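Local coordinates for protein STING-associated CdnE c-di-GMP synthase (Flavobacteriaceae, PDB 6WT8) that probably acts as a CD-NTase that synthesises c-di-GMP, the cyclic dinucleotide signal for a bacterial STING receptor in CBASS anti-phage defence, at residues A[61-73]-A[186-198]. Residues are numbered along the deposited sequence; the frame is centred on the assembly and turned at random.
Sequences SYTMNSKVAANKV and VKVTEPERDIDVV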
loop_
_atom_site.group_PDB
_atom_site.type_symbol
_atom_site.label_atom_id
_atom_site.label_comp_id
_atom_site.label_asym_id
_atom_site.label_seq_id
_atom_site.Cartn_x
_atom_site.Cartn_y
_atom_site.Cartn_z
ATOM N N SER A 61 1.696 -3.052 -18.261
ATOM C CA SER A 61 1.440 -4.454 -18.583
ATOM C C SER A 61 1.724 -5.355 -17.392
ATOM O O SER A 61 1.029 -6.354 -17.212
ATOM C CB SER A 61 2.259 -4.880 -19.806
ATOM O OG SER A 61 3.639 -5.029 -19.436
ATOM N N TYR A 62 2.734 -5.018 -16.566
ATOM C CA TYR A 62 3.075 -5.890 -15.446
ATOM C C TYR A 62 1.953 -5.898 -14.429
ATOM O O TYR A 62 1.534 -6.954 -13.917
ATOM C CB TYR A 62 4.376 -5.395 -14.790
ATOM C CG TYR A 62 5.568 -5.473 -15.715
ATOM C CD1 TYR A 62 6.135 -6.683 -16.052
ATOM C CD2 TYR A 62 6.116 -4.324 -16.248
ATOM C CE1 TYR A 62 7.227 -6.745 -16.935
ATOM C CE2 TYR A 62 7.220 -4.374 -17.093
ATOM C CZ TYR A 62 7.773 -5.567 -17.437
ATOM O OH TYR A 62 8.865 -5.536 -18.323
ATOM N N THR A 63 1.445 -4.715 -14.146
ATOM C CA THR A 63 0.359 -4.546 -13.191
ATOM C C THR A 63 -0.903 -5.236 -13.677
ATOM O O THR A 63 -1.602 -5.907 -12.909
ATOM C CB THR A 63 0.160 -3.058 -13.016
ATOM O OG1 THR A 63 1.409 -2.526 -12.520
ATOM C CG2 THR A 63 -0.956 -2.724 -12.037
HETATM N N MSE A 64 -1.225 -5.061 -14.950
HETATM C CA MSE A 64 -2.392 -5.707 -15.506
HETATM C C MSE A 64 -2.238 -7.212 -15.491
HETATM O O MSE A 64 -3.189 -7.935 -15.092
HETATM C CB MSE A 64 -2.635 -5.235 -16.944
HETATM C CG MSE A 64 -3.898 -5.872 -17.545
HETATM SE SE MSE A 64 -5.543 -5.311 -16.626
HETATM C CE MSE A 64 -5.889 -6.626 -15.247
ATOM N N ASN A 65 -1.055 -7.704 -15.867
ATOM C CA ASN A 65 -0.830 -9.148 -15.851
ATOM C C ASN A 65 -1.012 -9.713 -14.448
ATOM O O ASN A 65 -1.582 -10.795 -14.283
ATOM C CB ASN A 65 0.561 -9.491 -16.380
ATOM C CG ASN A 65 0.605 -9.464 -17.882
ATOM O OD1 ASN A 65 -0.429 -9.595 -18.537
ATOM N ND2 ASN A 65 1.787 -9.310 -18.429
ATOM N N SER A 66 -0.553 -8.987 -13.420
ATOM C CA SER A 66 -0.718 -9.446 -12.041
ATOM C C SER A 66 -2.187 -9.596 -11.695
ATOM O O SER A 66 -2.602 -10.613 -11.119
ATOM C CB SER A 66 -0.047 -8.460 -11.087
ATOM O OG SER A 66 -0.123 -8.986 -9.752
ATOM N N LYS A 67 -2.994 -8.622 -12.062
ATOM C CA LYS A 67 -4.400 -8.657 -11.690
ATOM C C LYS A 67 -5.151 -9.727 -12.469
ATOM O O LYS A 67 -6.059 -10.390 -11.925
ATOM C CB LYS A 67 -5.038 -7.271 -11.928
ATOM C CG LYS A 67 -4.510 -6.151 -10.985
ATOM C CD LYS A 67 -5.075 -4.787 -11.397
ATOM C CE LYS A 67 -4.445 -3.698 -10.536
ATOM N NZ LYS A 67 -4.989 -2.370 -11.073
ATOM N N VAL A 68 -4.797 -9.916 -13.748
ATOM C CA VAL A 68 -5.413 -10.984 -14.545
ATOM C C VAL A 68 -5.063 -12.343 -13.972
ATOM O O VAL A 68 -5.944 -13.219 -13.823
ATOM C CB VAL A 68 -4.958 -10.893 -16.009
ATOM C CG1 VAL A 68 -5.409 -12.176 -16.803
ATOM C CG2 VAL A 68 -5.524 -9.657 -16.664
ATOM N N ALA A 69 -3.785 -12.542 -13.607
ATOM C CA ALA A 69 -3.387 -13.815 -13.009
ATOM C C ALA A 69 -4.177 -14.083 -11.730
ATOM O O ALA A 69 -4.665 -15.192 -11.503
ATOM C CB ALA A 69 -1.881 -13.853 -12.715
ATOM N N ALA A 70 -4.310 -13.075 -10.877
ATOM C CA ALA A 70 -5.077 -13.269 -9.636
ATOM C C ALA A 70 -6.557 -13.525 -9.935
ATOM O O ALA A 70 -7.193 -14.356 -9.256
ATOM C CB ALA A 70 -4.930 -12.039 -8.730
ATOM N N ASN A 71 -7.101 -12.901 -10.984
ATOM C CA ASN A 71 -8.489 -13.215 -11.364
ATOM C C ASN A 71 -8.644 -14.680 -11.792
ATOM O O ASN A 71 -9.680 -15.318 -11.504
ATOM C CB ASN A 71 -8.960 -12.321 -12.519
ATOM C CG ASN A 71 -9.199 -10.873 -12.093
ATOM O OD1 ASN A 71 -9.294 -10.556 -10.915
ATOM N ND2 ASN A 71 -9.306 -9.970 -13.083
ATOM N N LYS A 72 -7.665 -15.218 -12.526
ATOM C CA LYS A 72 -7.724 -16.625 -12.930
ATOM C C LYS A 72 -7.701 -17.535 -11.708
ATOM O O LYS A 72 -8.468 -18.516 -11.637
ATOM C CB LYS A 72 -6.579 -16.979 -13.870
ATOM C CG LYS A 72 -6.744 -16.235 -15.172
ATOM C CD LYS A 72 -5.773 -16.709 -16.202
ATOM C CE LYS A 72 -6.091 -16.020 -17.551
ATOM N NZ LYS A 72 -5.295 -16.632 -18.679
ATOM N N VAL A 73 -6.824 -17.240 -10.732
ATOM C CA VAL A 73 -6.816 -18.020 -9.482
ATOM C C VAL A 73 -8.170 -17.932 -8.782
ATOM O O VAL A 73 -8.705 -18.952 -8.282
ATOM C CB VAL A 73 -5.683 -17.526 -8.567
ATOM C CG1 VAL A 73 -5.671 -18.270 -7.245
ATOM C CG2 VAL A 73 -4.340 -17.757 -9.253
ATOM N N VAL A 186 1.157 -19.423 -5.711
ATOM C CA VAL A 186 0.741 -20.080 -6.945
ATOM C C VAL A 186 1.529 -19.527 -8.113
ATOM O O VAL A 186 1.554 -18.310 -8.312
ATOM C CB VAL A 186 -0.754 -19.871 -7.199
ATOM C CG1 VAL A 186 -1.168 -20.617 -8.455
ATOM C CG2 VAL A 186 -1.529 -20.328 -5.965
ATOM N N LYS A 187 2.096 -20.407 -8.930
ATOM C CA LYS A 187 2.722 -19.957 -10.178
ATOM C C LYS A 187 1.671 -20.068 -11.274
ATOM O O LYS A 187 1.388 -21.165 -11.774
ATOM C CB LYS A 187 3.968 -20.777 -10.474
ATOM C CG LYS A 187 5.095 -20.465 -9.494
ATOM C CD LYS A 187 6.410 -21.067 -9.989
ATOM C CE LYS A 187 6.890 -20.406 -11.264
ATOM N NZ LYS A 187 7.413 -19.039 -10.951
ATOM N N VAL A 188 1.072 -18.926 -11.644
ATOM C CA VAL A 188 0.125 -18.898 -12.758
ATOM C C VAL A 188 0.912 -18.886 -14.061
ATOM O O VAL A 188 1.954 -18.245 -14.148
ATOM C CB VAL A 188 -0.800 -17.682 -12.600
ATOM C CG1 VAL A 188 -1.889 -17.625 -13.694
ATOM C CG2 VAL A 188 -1.444 -17.656 -11.212
ATOM N N THR A 189 0.440 -19.594 -15.086
ATOM C CA THR A 189 1.258 -19.685 -16.294
ATOM C C THR A 189 0.797 -18.792 -17.423
ATOM O O THR A 189 1.614 -18.475 -18.290
ATOM C CB THR A 189 1.331 -21.121 -16.829
ATOM O OG1 THR A 189 0.001 -21.604 -17.076
ATOM C CG2 THR A 189 2.095 -22.003 -15.847
ATOM N N GLU A 190 -0.476 -18.406 -17.458
ATOM C CA GLU A 190 -0.979 -17.483 -18.474
ATOM C C GLU A 190 -1.901 -16.485 -17.788
ATOM O O GLU A 190 -3.042 -16.810 -17.424
ATOM C CB GLU A 190 -1.694 -18.213 -19.608
ATOM C CG GLU A 190 -0.760 -18.653 -20.707
ATOM C CD GLU A 190 -1.270 -19.871 -21.458
ATOM O OE1 GLU A 190 -0.471 -20.818 -21.656
ATOM O OE2 GLU A 190 -2.464 -19.880 -21.844
ATOM N N PRO A 191 -1.425 -15.263 -17.541
ATOM C CA PRO A 191 -0.079 -14.759 -17.773
ATOM C C PRO A 191 0.858 -15.261 -16.692
ATOM O O PRO A 191 0.372 -15.670 -15.648
ATOM C CB PRO A 191 -0.257 -13.243 -17.706
ATOM C CG PRO A 191 -1.428 -13.032 -16.799
ATOM C CD PRO A 191 -2.340 -14.241 -17.003
ATOM N N GLU A 192 2.157 -15.305 -16.960
ATOM C CA GLU A 192 3.126 -15.881 -16.035
ATOM C C GLU A 192 3.384 -14.915 -14.884
ATOM O O GLU A 192 4.192 -13.981 -15.015
ATOM C CB GLU A 192 4.414 -16.205 -16.773
ATOM C CG GLU A 192 5.401 -16.998 -15.960
ATOM C CD GLU A 192 6.545 -17.532 -16.819
ATOM O OE1 GLU A 192 7.406 -18.261 -16.279
ATOM O OE2 GLU A 192 6.576 -17.215 -18.034
ATOM N N ARG A 193 2.715 -15.158 -13.748
ATOM C CA ARG A 193 2.858 -14.350 -12.530
ATOM C C ARG A 193 2.734 -15.261 -11.332
ATOM O O ARG A 193 2.019 -16.257 -11.391
ATOM C CB ARG A 193 1.793 -13.258 -12.372
ATOM C CG ARG A 193 1.699 -12.256 -13.565
ATOM C CD ARG A 193 2.918 -11.352 -13.720
ATOM N NE ARG A 193 3.096 -10.431 -12.582
ATOM C CZ ARG A 193 3.984 -9.444 -12.526
ATOM N NH1 ARG A 193 4.715 -9.117 -13.571
ATOM N NH2 ARG A 193 4.095 -8.783 -11.387
ATOM N N ASP A 194 3.399 -14.891 -10.217
ATOM C CA ASP A 194 3.294 -15.661 -8.979
ATOM C C ASP A 194 2.382 -14.922 -8.016
ATOM O O ASP A 194 2.640 -13.768 -7.657
ATOM C CB ASP A 194 4.663 -15.887 -8.346
ATOM C CG ASP A 194 5.639 -16.546 -9.308
ATOM O OD1 ASP A 194 5.235 -17.448 -10.055
ATOM O OD2 ASP A 194 6.806 -16.121 -9.339
ATOM N N ILE A 195 1.294 -15.567 -7.602
ATOM C CA ILE A 195 0.279 -14.916 -6.787
ATOM C C ILE A 195 0.203 -15.578 -5.417
ATOM O O ILE A 195 0.068 -16.803 -5.330
ATOM C CB ILE A 195 -1.092 -15.000 -7.470
ATOM C CG1 ILE A 195 -1.046 -14.360 -8.872
ATOM C CG2 ILE A 195 -2.190 -14.391 -6.627
ATOM C CD1 ILE A 195 -0.667 -12.866 -8.899
ATOM N N ASP A 196 0.257 -14.774 -4.352
ATOM C CA ASP A 196 -0.002 -15.283 -3.006
ATOM C C ASP A 196 -1.492 -15.248 -2.705
ATOM O O ASP A 196 -2.162 -14.259 -2.979
ATOM C CB ASP A 196 0.725 -14.451 -1.944
ATOM C CG ASP A 196 2.150 -14.891 -1.703
ATOM O OD1 ASP A 196 2.403 -16.050 -1.249
ATOM O OD2 ASP A 196 3.034 -14.054 -1.983
ATOM N N VAL A 197 -2.003 -16.342 -2.124
ATOM C CA VAL A 197 -3.404 -16.502 -1.741
ATOM C C VAL A 197 -3.472 -16.491 -0.222
ATOM O O VAL A 197 -2.911 -17.381 0.425
ATOM C CB VAL A 197 -3.965 -17.820 -2.308
ATOM C CG1 VAL A 197 -5.325 -18.105 -1.772
ATOM C CG2 VAL A 197 -3.980 -17.768 -3.850
ATOM N N VAL A 198 -4.144 -15.483 0.325
ATOM C CA VAL A 198 -4.280 -15.255 1.762
ATOM C C VAL A 198 -5.686 -15.665 2.167
ATOM O O VAL A 198 -6.645 -15.336 1.467
ATOM C CB VAL A 198 -4.023 -13.759 2.028
ATOM C CG1 VAL A 198 -4.119 -13.427 3.485
ATOM C CG2 VAL A 198 -2.618 -13.418 1.480
HETATM O O HOH W 1 4.304 -9.806 -16.555
#
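Helix-on-hairpin packing joins helix 60-81 to the antiparallel beta hairpin of strands 184-189 and 192-204 in the nucleotidyltransferase-like domain expected of a CD-NTase, and shows how one small residue can let a helix settle on a sheet. Ala69 is that residue: its CB lies 3.7 Å from Arg193 CB and also touches Val188 CG1 and Ile195 CG1, while Ile195 CD1 reaches Ser66 O. Farther along, Val73 sends one methyl to each strand, CG2 pressing tightly on Val188 CG2 at 3.5 Å and CG1 meeting Val197 CG2 tip to tip. At the opposite end Arg193 bends at chi2 and chi3 (-68° and -65°), which folds its guanidinium back along the helix with Tyr62 O 3.7 Å above the centre of one face. Asp104 takes a salt bridge from Arg193 NE and a hydrogen bond from Ser66 OG, tying both segments to one carboxylate. A leucine in place of Arg193 would probably leave Asp104 without its charged mate and break the water bridge from NH1 to Asn65 ND2. In the turn, Pro191, after a cis peptide bond, sets CG 3.4 Å from Asn65 O, and extended Lys72 donates NZ to Glu190 O at 2.6 Å, from above the carbonyl plane.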